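Local structure of putative ring-cleaving dioxygenase mhqO (Bacillus subtilis subsp. subtilis, 3OAJ) at residues G31-K36 with N138-G143; Q37-D42 with M288-Y293; I75-V80 with T204-G209; F112-V117 with E128-E133. The protein is a putative extradiol ring-cleaving dioxygenase that may contribute to the breakdown of aromatic compounds, probably with one iron(II) ion at its active site. All coordinates share one frame; numbering follows the deposited sequence.

Interaction 1 of 4, residues G31-K36 with N138-G143; sequences GLRLVK and NTWTFG
Arg33 lies over one face of the Trp140 indole, the two side chains crossing at about a right angle, and touches it with nearly every atom of its side chain. CB sits above the five-membered ring, 3.5 Å from its centroid and almost on the ring normal, a CH-pi contact. CG moves on over CE2 and CZ2 of Trp140, and CD passes above the six-membered ring, 3.7 Å from CE3 of Trp140. NE of Arg33 comes 3.6 Å from CH2 of Trp140, and the guanidinium then lies flat on the indole with the two planes only 8° apart. The fully extended chain, with CG anti to the backbone N (chi1 175°), keeps all these atoms at the height of one stacking layer. The far end of Arg33 is fixed by backbone carbonyls: NH1 donates to Glu54 O and NH2 to Gln280 O.

At the edge of the indole, Gly31 O approaches CD1 of Trp140 near the ring plane. One water joins Gly31 O to Trp140 O; a second donates to Leu32 O and accepts from Trp140 NE1. Asn138 OD1 accepts from Trp140 N (3.0 Å), closing an Asx turn that leads into Trp140, while Asn138 ND2 donates to Ile151 O.

Gly31, with positive phi, is the first residue to leave helical geometry after helix 19-29, and Arg33 begins strand 33-39, an edge strand beside strand 47-52. The loop between strands 126-131 and 153-160 thus packs against this helix-to-strand turn.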
loop_
_atom_site.group_PDB
_atom_site.type_symbol
_atom_site.label_atom_id
_atom_site.label_comp_id
_atom_site.label_asym_id
_atom_site.label_seq_id
_atom_site.Cartn_x
_atom_site.Cartn_y
_atom_site.Cartn_z
ATOM N N GLY A 31 5.748 4.931 -12.555
ATOM C CA GLY A 31 5.584 6.375 -12.613
ATOM C C GLY A 31 5.118 7.038 -11.331
ATOM O O GLY A 31 4.737 8.208 -11.370
ATOM N N LEU A 32 5.141 6.317 -10.212
ATOM C CA LEU A 32 4.714 6.894 -8.930
ATOM C C LEU A 32 5.761 7.861 -8.415
ATOM O O LEU A 32 6.955 7.744 -8.735
ATOM C CB LEU A 32 4.433 5.807 -7.885
ATOM C CG LEU A 32 3.412 4.719 -8.238
ATOM C CD1 LEU A 32 3.196 3.803 -7.048
ATOM C CD2 LEU A 32 2.100 5.319 -8.725
ATOM N N ARG A 33 5.305 8.837 -7.637
ATOM C CA ARG A 33 6.188 9.826 -7.054
ATOM C C ARG A 33 6.718 9.298 -5.741
ATOM O O ARG A 33 5.949 8.783 -4.935
ATOM C CB ARG A 33 5.424 11.122 -6.818
ATOM C CG ARG A 33 6.257 12.163 -6.097
ATOM C CD ARG A 33 5.557 13.488 -5.916
ATOM N NE ARG A 33 6.494 14.455 -5.344
ATOM C CZ ARG A 33 6.199 15.723 -5.071
ATOM N NH1 ARG A 33 4.977 16.197 -5.304
ATOM N NH2 ARG A 33 7.142 16.523 -4.565
ATOM N N LEU A 34 8.026 9.434 -5.534
ATOM C CA LEU A 34 8.612 9.210 -4.228
ATOM C C LEU A 34 8.291 10.442 -3.403
ATOM O O LEU A 34 8.894 11.495 -3.604
ATOM C CB LEU A 34 10.133 8.997 -4.325
ATOM C CG LEU A 34 10.849 8.784 -2.979
ATOM C CD1 LEU A 34 10.337 7.547 -2.270
ATOM C CD2 LEU A 34 12.362 8.716 -3.146
ATOM N N VAL A 35 7.299 10.311 -2.519
ATOM C CA VAL A 35 6.814 11.451 -1.741
ATOM C C VAL A 35 7.526 11.617 -0.409
ATOM O O VAL A 35 7.450 12.676 0.197
ATOM C CB VAL A 35 5.266 11.438 -1.536
ATOM C CG1 VAL A 35 4.561 11.566 -2.876
ATOM C CG2 VAL A 35 4.807 10.195 -0.778
ATOM N N LYS A 36 8.211 10.574 0.063
ATOM C CA LYS A 36 8.965 10.693 1.322
ATOM C C LYS A 36 10.056 9.641 1.409
ATOM O O LYS A 36 9.814 8.448 1.208
ATOM C CB LYS A 36 8.009 10.578 2.531
ATOM C CG LYS A 36 8.635 10.957 3.889
ATOM C CD LYS A 36 9.023 12.434 3.942
ATOM C CE LYS A 36 7.859 13.333 3.579
ATOM N NZ LYS A 36 8.218 14.782 3.698
ATOM N N ASN A 138 -4.057 11.096 -11.522
ATOM C CA ASN A 138 -2.722 11.359 -10.990
ATOM C C ASN A 138 -1.974 12.236 -11.998
ATOM O O ASN A 138 -1.695 11.812 -13.111
ATOM C CB ASN A 138 -1.998 10.018 -10.728
ATOM C CG ASN A 138 -0.532 10.186 -10.343
ATOM O OD1 ASN A 138 -0.066 11.294 -10.031
ATOM N ND2 ASN A 138 0.193 9.063 -10.313
ATOM N N THR A 139 -1.642 13.453 -11.589
ATOM C CA THR A 139 -1.007 14.423 -12.477
ATOM C C THR A 139 0.521 14.412 -12.418
ATOM O O THR A 139 1.170 15.273 -13.020
ATOM C CB THR A 139 -1.536 15.837 -12.215
ATOM O OG1 THR A 139 -1.278 16.196 -10.858
ATOM C CG2 THR A 139 -3.048 15.892 -12.469
ATOM N N TRP A 140 1.094 13.435 -11.708
ATOM C CA TRP A 140 2.548 13.272 -11.709
ATOM C C TRP A 140 3.004 12.704 -13.045
ATOM O O TRP A 140 2.762 11.530 -13.365
ATOM C CB TRP A 140 3.000 12.370 -10.570
ATOM C CG TRP A 140 4.495 12.400 -10.327
ATOM C CD1 TRP A 140 5.381 11.365 -10.518
ATOM C CD2 TRP A 140 5.256 13.490 -9.793
ATOM N NE1 TRP A 140 6.646 11.760 -10.146
ATOM C CE2 TRP A 140 6.600 13.056 -9.703
ATOM C CE3 TRP A 140 4.931 14.791 -9.368
ATOM C CZ2 TRP A 140 7.625 13.884 -9.221
ATOM C CZ3 TRP A 140 5.964 15.621 -8.900
ATOM C CH2 TRP A 140 7.287 15.152 -8.825
ATOM N N THR A 141 3.663 13.551 -13.823
ATOM C CA THR A 141 4.225 13.139 -15.109
ATOM C C THR A 141 5.668 12.686 -14.906
ATOM O O THR A 141 6.481 13.412 -14.330
ATOM C CB THR A 141 4.126 14.269 -16.164
ATOM O OG1 THR A 141 2.745 14.571 -16.405
ATOM C CG2 THR A 141 4.771 13.842 -17.474
ATOM N N PHE A 142 5.975 11.472 -15.351
ATOM C CA PHE A 142 7.306 10.902 -15.167
ATOM C C PHE A 142 7.583 9.962 -16.319
ATOM O O PHE A 142 6.887 8.959 -16.496
ATOM C CB PHE A 142 7.403 10.171 -13.823
ATOM C CG PHE A 142 8.817 9.902 -13.365
ATOM C CD1 PHE A 142 9.592 10.917 -12.810
ATOM C CD2 PHE A 142 9.357 8.623 -13.454
ATOM C CE1 PHE A 142 10.894 10.667 -12.370
ATOM C CE2 PHE A 142 10.665 8.362 -13.022
ATOM C CZ PHE A 142 11.429 9.388 -12.476
ATOM N N GLY A 143 8.591 10.300 -17.115
ATOM C CA GLY A 143 8.850 9.576 -18.355
ATOM C C GLY A 143 7.666 9.713 -19.298
ATOM O O GLY A 143 7.164 10.818 -19.522
HETATM O O HOH W 1 2.491 8.978 -12.489
HETATM O O HOH W 2 8.536 9.419 -10.164
#

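Interaction 2 of 4, residues Q37-D42 with M288-Y293; sequences QTVNFD and MLPVQY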
loop_
_atom_site.group_PDB
_atom_site.type_symbol
_atom_site.label_atom_id
_atom_site.label_comp_id
_atom_site.label_asym_id
_atom_site.label_seq_id
_atom_site.Cartn_x
_atom_site.Cartn_y
_atom_site.Cartn_z
ATOM N N GLN A 37 11.271 10.095 1.705
ATOM C CA GLN A 37 12.313 9.168 2.091
ATOM C C GLN A 37 12.655 9.454 3.528
ATOM O O GLN A 37 13.004 10.584 3.909
ATOM C CB GLN A 37 13.555 9.209 1.196
ATOM C CG GLN A 37 14.145 10.546 0.978
ATOM C CD GLN A 37 15.481 10.446 0.284
ATOM O OE1 GLN A 37 16.461 9.918 0.843
ATOM N NE2 GLN A 37 15.530 10.933 -0.952
ATOM N N THR A 38 12.509 8.414 4.329
ATOM C CA THR A 38 12.821 8.512 5.741
ATOM C C THR A 38 13.429 7.194 6.167
ATOM O O THR A 38 13.916 6.443 5.316
ATOM C CB THR A 38 11.567 8.970 6.566
ATOM O OG1 THR A 38 11.939 9.214 7.929
ATOM C CG2 THR A 38 10.409 7.961 6.496
ATOM N N VAL A 39 13.440 6.931 7.465
ATOM C CA VAL A 39 13.942 5.669 7.987
ATOM C C VAL A 39 12.844 4.952 8.771
ATOM O O VAL A 39 11.850 5.569 9.166
ATOM C CB VAL A 39 15.207 5.864 8.867
ATOM C CG1 VAL A 39 16.367 6.436 8.046
ATOM C CG2 VAL A 39 14.921 6.746 10.085
ATOM N N ASN A 40 13.028 3.651 8.986
ATOM C CA ASN A 40 12.130 2.874 9.836
ATOM C C ASN A 40 12.224 3.389 11.269
ATOM O O ASN A 40 13.317 3.518 11.819
ATOM C CB ASN A 40 12.519 1.390 9.772
ATOM C CG ASN A 40 11.517 0.474 10.471
ATOM O OD1 ASN A 40 10.717 0.911 11.305
ATOM N ND2 ASN A 40 11.562 -0.811 10.129
ATOM N N PHE A 41 11.076 3.695 11.866
ATOM C CA PHE A 41 11.041 4.141 13.253
ATOM C C PHE A 41 11.706 3.163 14.202
ATOM O O PHE A 41 12.350 3.580 15.161
ATOM C CB PHE A 41 9.606 4.376 13.709
ATOM C CG PHE A 41 9.150 5.779 13.533
ATOM C CD1 PHE A 41 8.610 6.198 12.324
ATOM C CD2 PHE A 41 9.272 6.693 14.572
ATOM C CE1 PHE A 41 8.180 7.504 12.156
ATOM C CE2 PHE A 41 8.850 8.003 14.411
ATOM C CZ PHE A 41 8.308 8.413 13.195
ATOM N N ASP A 42 11.533 1.871 13.930
ATOM C CA ASP A 42 12.106 0.798 14.750
ATOM C C ASP A 42 13.585 0.559 14.458
ATOM O O ASP A 42 14.375 0.323 15.377
ATOM C CB ASP A 42 11.323 -0.505 14.555
ATOM C CG ASP A 42 9.887 -0.404 15.044
ATOM O OD1 ASP A 42 9.040 -1.175 14.541
ATOM O OD2 ASP A 42 9.603 0.440 15.926
ATOM N N MET A 288 14.421 12.676 5.426
ATOM C CA MET A 288 13.784 13.217 6.618
ATOM C C MET A 288 13.919 12.218 7.754
ATOM O O MET A 288 13.811 11.009 7.537
ATOM C CB MET A 288 12.312 13.532 6.344
ATOM C CG MET A 288 12.080 14.381 5.094
ATOM S SD MET A 288 13.128 15.861 4.998
ATOM C CE MET A 288 12.448 16.779 6.369
ATOM N N LEU A 289 14.168 12.714 8.962
ATOM C CA LEU A 289 14.355 11.819 10.115
ATOM C C LEU A 289 13.374 12.077 11.239
ATOM O O LEU A 289 13.072 13.239 11.512
ATOM C CB LEU A 289 15.774 11.961 10.670
ATOM C CG LEU A 289 16.928 11.477 9.794
ATOM C CD1 LEU A 289 18.263 11.755 10.468
ATOM C CD2 LEU A 289 16.816 9.991 9.439
ATOM N N PRO A 290 12.873 10.999 11.892
ATOM C CA PRO A 290 12.188 11.199 13.167
ATOM C C PRO A 290 13.142 12.014 14.051
ATOM O O PRO A 290 14.338 11.706 14.110
ATOM C CB PRO A 290 11.984 9.772 13.683
ATOM C CG PRO A 290 11.940 8.907 12.446
ATOM C CD PRO A 290 12.894 9.578 11.486
ATOM N N VAL A 291 12.635 13.090 14.662
ATOM C CA VAL A 291 13.469 14.062 15.388
ATOM C C VAL A 291 14.379 13.400 16.429
ATOM O O VAL A 291 15.493 13.870 16.665
ATOM C CB VAL A 291 12.622 15.225 16.007
ATOM C CG1 VAL A 291 11.634 14.719 17.071
ATOM C CG2 VAL A 291 13.506 16.316 16.576
ATOM N N GLN A 292 13.905 12.304 17.017
ATOM C CA GLN A 292 14.686 11.508 17.965
ATOM C C GLN A 292 16.023 11.024 17.381
ATOM O O GLN A 292 16.976 10.801 18.126
ATOM C CB GLN A 292 13.857 10.339 18.538
ATOM C CG GLN A 292 13.111 9.427 17.504
ATOM C CD GLN A 292 11.745 9.966 17.067
ATOM O OE1 GLN A 292 11.585 11.151 16.822
ATOM N NE2 GLN A 292 10.749 9.080 16.979
ATOM N N TYR A 293 16.099 10.903 16.053
ATOM C CA TYR A 293 17.326 10.432 15.389
ATOM C C TYR A 293 18.205 11.541 14.803
ATOM O O TYR A 293 19.318 11.282 14.340
ATOM C CB TYR A 293 16.987 9.391 14.312
ATOM C CG TYR A 293 16.216 8.215 14.854
ATOM C CD1 TYR A 293 16.729 7.446 15.898
ATOM C CD2 TYR A 293 14.972 7.870 14.328
ATOM C CE1 TYR A 293 16.014 6.370 16.414
ATOM C CE2 TYR A 293 14.251 6.795 14.834
ATOM C CZ TYR A 293 14.779 6.047 15.872
ATOM O OH TYR A 293 14.078 4.976 16.373
#
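Gln37 opens the contact through its backbone: its carbonyl O accepts from Met288 N at 2.9 Å. At Thr38 the side chain takes over. With OG1 anti to the backbone N (chi1 -173°), the hydroxyl reaches Met288 O and donates to it over 2.6 Å, from above the carbonyl plane. Val39 turns CG2 into an apolar corner, 3.8 Å from Leu289 CD2 and equally close to Pro290 CD, which helix 297-303 closes through Ile300.

Past the end of the strand, Asn40 OD1 receives Asp42 N in an Asx turn. Within this turn Phe41 offers both ring and backbone. Pro290 CG lies over one face of its ring, 3.8 Å from the centroid, while NE2 of Gln292 stands at the ring edge, 3.4 Å from CE2 of Phe41. On the backbone side, Tyr293 OH donates to Phe41 O, a short bond of 2.5 Å.

In all three hydrogen bonds across the contact the acceptor is a main-chain carbonyl, and two of the donors are side-chain hydroxyls. The loop is therefore joined to the end of strand 33-39 and to the turn after it by neutral polar bonds, with apolar and CH-pi packing between them and no ion pair.

Interaction 3 of 4, residues I75-V80 with T204-G209; sequences IGDGQV and TPIGRG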
loop_
_atom_site.group_PDB
_atom_site.type_symbol
_atom_site.label_atom_id
_atom_site.label_comp_id
_atom_site.label_asym_id
_atom_site.label_seq_id
_atom_site.Cartn_x
_atom_site.Cartn_y
_atom_site.Cartn_z
ATOM N N ILE A 75 4.624 -15.638 0.191
ATOM C CA ILE A 75 3.258 -15.119 0.133
ATOM C C ILE A 75 2.263 -16.228 0.469
ATOM O O ILE A 75 2.303 -17.313 -0.112
ATOM C CB ILE A 75 2.945 -14.493 -1.251
ATOM C CG1 ILE A 75 3.890 -13.307 -1.508
ATOM C CG2 ILE A 75 1.459 -14.079 -1.354
ATOM C CD1 ILE A 75 3.881 -12.767 -2.930
ATOM N N GLY A 76 1.379 -15.957 1.428
ATOM C CA GLY A 76 0.400 -16.946 1.875
ATOM C C GLY A 76 -0.612 -16.354 2.832
ATOM O O GLY A 76 -0.638 -15.142 3.058
ATOM N N ASP A 77 -1.453 -17.212 3.398
ATOM C CA ASP A 77 -2.472 -16.782 4.358
ATOM C C ASP A 77 -1.881 -15.974 5.500
ATOM O O ASP A 77 -0.751 -16.233 5.944
ATOM C CB ASP A 77 -3.227 -17.984 4.924
ATOM C CG ASP A 77 -3.938 -18.768 3.858
ATOM O OD1 ASP A 77 -4.349 -18.162 2.842
ATOM O OD2 ASP A 77 -4.085 -19.994 4.042
ATOM N N GLY A 78 -2.675 -15.025 5.987
ATOM C CA GLY A 78 -2.228 -14.030 6.952
ATOM C C GLY A 78 -1.582 -12.791 6.326
ATOM O O GLY A 78 -0.925 -12.025 7.027
ATOM N N GLN A 79 -1.776 -12.575 5.018
ATOM C CA GLN A 79 -1.180 -11.439 4.309
ATOM C C GLN A 79 -2.126 -10.882 3.270
ATOM O O GLN A 79 -2.999 -11.603 2.780
ATOM C CB GLN A 79 0.068 -11.868 3.525
ATOM C CG GLN A 79 1.204 -12.422 4.359
ATOM C CD GLN A 79 2.331 -13.004 3.499
ATOM O OE1 GLN A 79 2.359 -12.824 2.284
ATOM N NE2 GLN A 79 3.247 -13.721 4.135
ATOM N N VAL A 80 -1.942 -9.614 2.912
ATOM C CA VAL A 80 -2.401 -9.133 1.614
ATOM C C VAL A 80 -1.681 -9.925 0.519
ATOM O O VAL A 80 -0.441 -9.963 0.483
ATOM C CB VAL A 80 -2.088 -7.633 1.430
ATOM C CG1 VAL A 80 -2.522 -7.129 0.055
ATOM C CG2 VAL A 80 -2.727 -6.823 2.527
ATOM N N THR A 204 -10.894 -19.558 0.176
ATOM C CA THR A 204 -10.231 -20.804 0.546
ATOM C C THR A 204 -8.773 -20.548 0.936
ATOM O O THR A 204 -7.993 -20.044 0.123
ATOM C CB THR A 204 -10.335 -21.892 -0.554
ATOM O OG1 THR A 204 -9.662 -21.463 -1.738
ATOM C CG2 THR A 204 -11.791 -22.210 -0.876
ATOM N N PRO A 205 -8.413 -20.875 2.196
ATOM C CA PRO A 205 -7.023 -20.791 2.668
ATOM C C PRO A 205 -6.051 -21.576 1.778
ATOM O O PRO A 205 -6.345 -22.711 1.397
ATOM C CB PRO A 205 -7.092 -21.420 4.063
ATOM C CG PRO A 205 -8.488 -21.160 4.525
ATOM C CD PRO A 205 -9.346 -21.226 3.287
ATOM N N ILE A 206 -4.913 -20.958 1.454
ATOM C CA ILE A 206 -3.871 -21.584 0.621
ATOM C C ILE A 206 -2.594 -21.939 1.388
ATOM O O ILE A 206 -1.544 -22.169 0.781
ATOM C CB ILE A 206 -3.475 -20.701 -0.597
ATOM C CG1 ILE A 206 -2.968 -19.316 -0.148
ATOM C CG2 ILE A 206 -4.631 -20.617 -1.593
ATOM C CD1 ILE A 206 -1.958 -18.690 -1.089
ATOM N N GLY A 207 -2.685 -21.984 2.713
ATOM C CA GLY A 207 -1.519 -22.255 3.547
ATOM C C GLY A 207 -0.849 -20.972 3.999
ATOM O O GLY A 207 -0.804 -19.983 3.259
ATOM N N ARG A 208 -0.317 -20.999 5.217
ATOM C CA ARG A 208 0.247 -19.814 5.859
ATOM C C ARG A 208 1.457 -19.247 5.120
ATOM O O ARG A 208 2.281 -19.987 4.579
ATOM C CB ARG A 208 0.606 -20.118 7.318
ATOM C CG ARG A 208 -0.605 -20.453 8.185
ATOM C CD ARG A 208 -0.280 -21.534 9.199
ATOM N NE ARG A 208 -1.455 -22.349 9.514
ATOM C CZ ARG A 208 -2.038 -22.419 10.709
ATOM N NH1 ARG A 208 -1.559 -21.731 11.740
ATOM N NH2 ARG A 208 -3.103 -23.196 10.878
ATOM N N GLY A 209 1.544 -17.922 5.095
ATOM C CA GLY A 209 2.699 -17.249 4.529
ATOM C C GLY A 209 3.856 -17.220 5.509
ATOM O O GLY A 209 3.716 -17.625 6.667
HETATM O O HOH W 3 -6.439 -17.755 1.087
#
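Asp77 forms the tight part of this contact, pairing by its backbone with Gly207 and Gly209 while its carboxylate takes the amides of Ile206 and, weakly, Gly207. Asp77 N donates to Gly207 O at 2.8 Å, and Gly209 N returns a bond of 3.0 Å to Asp77 O. Together they make a single beta bridge between Asp77 and Arg208.

The side chain leaves with CG beside its own backbone N (chi1 -61°), which carries the carboxylate to the amides of the 204-209 loop. Ile206 N points almost straight at OD1 of Asp77, meeting its syn lone pair at 3.2 Å; Gly207 N gives OD2 a bent, weak bond. Pro205 CB also touches OD2 of Asp77, at 3.3 Å.

Glycines permit the closeness of the backbones. The CA atoms of Gly76 and Gly209 lie only 3.5 Å apart, where neither residue has a side chain.

Toward solvent the fit is slacker. Ile206 meets Gly76 CA through CD1 at 4.2 Å, and a water lies within hydrogen-bonding distance of both Asp77 OD1 and Thr204 O. Arg208 directs its CB away from the contact; its guanidinium has a long, weak ion pair with Glu162.

Next in the chain, Gly78 and Gln79 form a G1 beta bulge facing Leu160, at the start of strand 79-87. The single bridge and the carboxylate-to-amide bonds join loops of the two vicinal oxygen chelate (VOC) regions, a domain type found in extradiol dioxygenases.

Interaction 4 of 4, residues F112-V117 with E128-E133; sequences FGEQYV and EIVERE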
loop_
_atom_site.group_PDB
_atom_site.type_symbol
_atom_site.label_atom_id
_atom_site.label_comp_id
_atom_site.label_asym_id
_atom_site.label_seq_id
_atom_site.Cartn_x
_atom_site.Cartn_y
_atom_site.Cartn_z
ATOM N N PHE A 112 -15.452 -10.448 -11.546
ATOM C CA PHE A 112 -16.500 -9.450 -11.327
ATOM C C PHE A 112 -16.692 -8.501 -12.518
ATOM O O PHE A 112 -16.952 -7.313 -12.340
ATOM C CB PHE A 112 -16.257 -8.665 -10.023
ATOM C CG PHE A 112 -16.332 -9.507 -8.768
ATOM C CD1 PHE A 112 -17.563 -9.794 -8.162
ATOM C CD2 PHE A 112 -15.172 -9.994 -8.182
ATOM C CE1 PHE A 112 -17.627 -10.557 -6.992
ATOM C CE2 PHE A 112 -15.218 -10.759 -7.021
ATOM C CZ PHE A 112 -16.460 -11.050 -6.425
ATOM N N GLY A 113 -16.565 -9.045 -13.730
ATOM C CA GLY A 113 -16.798 -8.291 -14.961
ATOM C C GLY A 113 -15.679 -7.327 -15.312
ATOM O O GLY A 113 -15.806 -6.539 -16.253
ATOM N N GLU A 114 -14.584 -7.378 -14.553
ATOM C CA GLU A 114 -13.445 -6.499 -14.815
ATOM C C GLU A 114 -12.234 -7.271 -15.286
ATOM O O GLU A 114 -11.969 -8.391 -14.840
ATOM C CB GLU A 114 -13.064 -5.689 -13.569
ATOM C CG GLU A 114 -14.149 -4.742 -13.066
ATOM C CD GLU A 114 -13.712 -3.949 -11.850
ATOM O OE1 GLU A 114 -13.261 -4.562 -10.863
ATOM O OE2 GLU A 114 -13.835 -2.712 -11.869
ATOM N N GLN A 115 -11.470 -6.638 -16.169
ATOM C CA GLN A 115 -10.234 -7.226 -16.654
ATOM C C GLN A 115 -9.021 -6.679 -15.901
ATOM O O GLN A 115 -8.910 -5.472 -15.654
ATOM C CB GLN A 115 -10.084 -7.014 -18.164
ATOM C CG GLN A 115 -11.044 -7.884 -19.010
ATOM C CD GLN A 115 -10.929 -7.634 -20.521
ATOM O OE1 GLN A 115 -10.120 -6.813 -20.977
ATOM N NE2 GLN A 115 -11.755 -8.332 -21.302
ATOM N N TYR A 116 -8.135 -7.593 -15.504
ATOM C CA TYR A 116 -6.937 -7.252 -14.727
ATOM C C TYR A 116 -5.680 -7.682 -15.445
ATOM O O TYR A 116 -5.652 -8.743 -16.066
ATOM C CB TYR A 116 -6.951 -7.933 -13.360
ATOM C CG TYR A 116 -8.040 -7.442 -12.443
ATOM C CD1 TYR A 116 -9.343 -7.937 -12.551
ATOM C CD2 TYR A 116 -7.776 -6.474 -11.472
ATOM C CE1 TYR A 116 -10.347 -7.491 -11.713
ATOM C CE2 TYR A 116 -8.788 -6.003 -10.626
ATOM C CZ TYR A 116 -10.067 -6.520 -10.764
ATOM O OH TYR A 116 -11.072 -6.062 -9.936
ATOM N N VAL A 117 -4.646 -6.854 -15.353
ATOM C CA VAL A 117 -3.299 -7.240 -15.748
ATOM C C VAL A 117 -2.560 -7.617 -14.464
ATOM O O VAL A 117 -2.445 -6.788 -13.546
ATOM C CB VAL A 117 -2.570 -6.078 -16.469
ATOM C CG1 VAL A 117 -1.109 -6.433 -16.785
ATOM C CG2 VAL A 117 -3.304 -5.719 -17.753
ATOM N N GLU A 128 -1.529 -5.852 -9.568
ATOM C CA GLU A 128 -2.441 -5.909 -10.698
ATOM C C GLU A 128 -2.875 -4.505 -11.052
ATOM O O GLU A 128 -2.846 -3.609 -10.195
ATOM C CB GLU A 128 -3.651 -6.824 -10.431
ATOM C CG GLU A 128 -4.533 -6.342 -9.304
ATOM C CD GLU A 128 -5.687 -7.258 -8.934
ATOM O OE1 GLU A 128 -5.751 -8.446 -9.356
ATOM O OE2 GLU A 128 -6.535 -6.761 -8.161
ATOM N N ILE A 129 -3.265 -4.326 -12.308
ATOM C CA ILE A 129 -3.817 -3.062 -12.794
ATOM C C ILE A 129 -5.216 -3.296 -13.344
ATOM O O ILE A 129 -5.442 -4.281 -14.047
ATOM C CB ILE A 129 -2.867 -2.409 -13.860
ATOM C CG1 ILE A 129 -1.669 -1.773 -13.164
ATOM C CG2 ILE A 129 -3.581 -1.352 -14.694
ATOM C CD1 ILE A 129 -0.522 -1.412 -14.117
ATOM N N VAL A 130 -6.138 -2.401 -12.994
ATOM C CA VAL A 130 -7.520 -2.428 -13.456
ATOM C C VAL A 130 -7.923 -1.021 -13.858
ATOM O O VAL A 130 -7.414 -0.064 -13.281
ATOM C CB VAL A 130 -8.465 -2.979 -12.352
ATOM C CG1 VAL A 130 -8.471 -2.093 -11.086
ATOM C CG2 VAL A 130 -9.870 -3.220 -12.888
ATOM N N GLU A 131 -8.821 -0.917 -14.839
ATOM C CA GLU A 131 -9.313 0.373 -15.330
ATOM C C GLU A 131 -10.604 0.735 -14.629
ATOM O O GLU A 131 -11.531 -0.074 -14.616
ATOM C CB GLU A 131 -9.650 0.294 -16.817
ATOM C CG GLU A 131 -8.499 0.110 -17.761
ATOM C CD GLU A 131 -8.964 0.217 -19.193
ATOM O OE1 GLU A 131 -10.177 0.428 -19.399
ATOM O OE2 GLU A 131 -8.121 0.121 -20.105
ATOM N N ARG A 132 -10.686 1.954 -14.083
ATOM C CA ARG A 132 -11.961 2.454 -13.525
ATOM C C ARG A 132 -12.029 3.967 -13.649
ATOM O O ARG A 132 -11.021 4.653 -13.470
ATOM C CB ARG A 132 -12.167 2.067 -12.052
ATOM C CG ARG A 132 -12.127 0.573 -11.739
ATOM C CD ARG A 132 -12.443 0.307 -10.281
ATOM N NE ARG A 132 -12.365 -1.122 -10.027
ATOM C CZ ARG A 132 -11.617 -1.698 -9.084
ATOM N NH1 ARG A 132 -10.910 -0.941 -8.251
ATOM N NH2 ARG A 132 -11.606 -3.024 -8.958
ATOM N N GLU A 133 -13.217 4.489 -13.962
ATOM C CA GLU A 133 -13.428 5.935 -14.065
ATOM C C GLU A 133 -13.302 6.615 -12.702
ATOM O O GLU A 133 -12.738 7.715 -12.599
ATOM C CB GLU A 133 -14.796 6.255 -14.707
ATOM C CG GLU A 133 -15.041 7.754 -14.998
ATOM C CD GLU A 133 -14.187 8.300 -16.141
ATOM O OE1 GLU A 133 -13.838 7.532 -17.065
ATOM O OE2 GLU A 133 -13.882 9.516 -16.129
HETATM O O HOH W 4 -13.483 -1.743 -14.551
HETATM O O HOH W 5 -9.785 -3.051 -16.563
#
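Glu128 lays its carboxylate obliquely against the Tyr116 ring, CD 3.4 Å from CD2 of Tyr116, while OE2 is engaged by Ser84 and by a salt bridge to Arg111. Ile129 is the hydrogen-bonded partner of Val117: its N donates to Val117 O at 2.9 Å, and its O accepts from Val117 N at 3.0 Å. Their side chains share a face of the sheet packed against helix 92-101. Val130 points to the other face alongside Tyr116, with CG2 above the phenol ring, 4.1 Å from its centroid. At Glu131 the direct pairing gives way to water: one molecule bridges its N to Gln115 O, another its O to Glu114 OE2.

Arg132 then grips Glu114 side-on, NE to OE2 at 2.8 Å and NH2 to OE1 at 3.0 Å. Both bonds are nearly straight, and the carboxylate and guanidinium planes lie 18° apart. CG1 of Val130 sits over the centre of one guanidinium face.

The paired bonds fix the rotation of both charged groups. Arg188 adds a second salt bridge to Glu114 OE1 and a hydrogen bond to Tyr116 OH, so two arginines share this carboxylate, which would probably favour its ionised form.

Interactions 1 and 2 follow each other along strand 33-39 and touch where Lys36 CD packs on Met288 CG, 3.8 Å apart, although their centres are 22 Å apart. Interactions 3 and 4 both reach the other eight-stranded sheet, in which strands 79-87 and 126-131 are neighbours; their nearest atoms are about 9 Å apart. Interactions 2 and 4 lie on opposite sides of the chain's centre, about 36 Å between centres. The zinc ion bound by His11, His218 and Glu266 lies about 10 Å from the Phe41 side chain of interaction 2. In interaction 3, the Gln79 side chain is about 9 Å from that of His218.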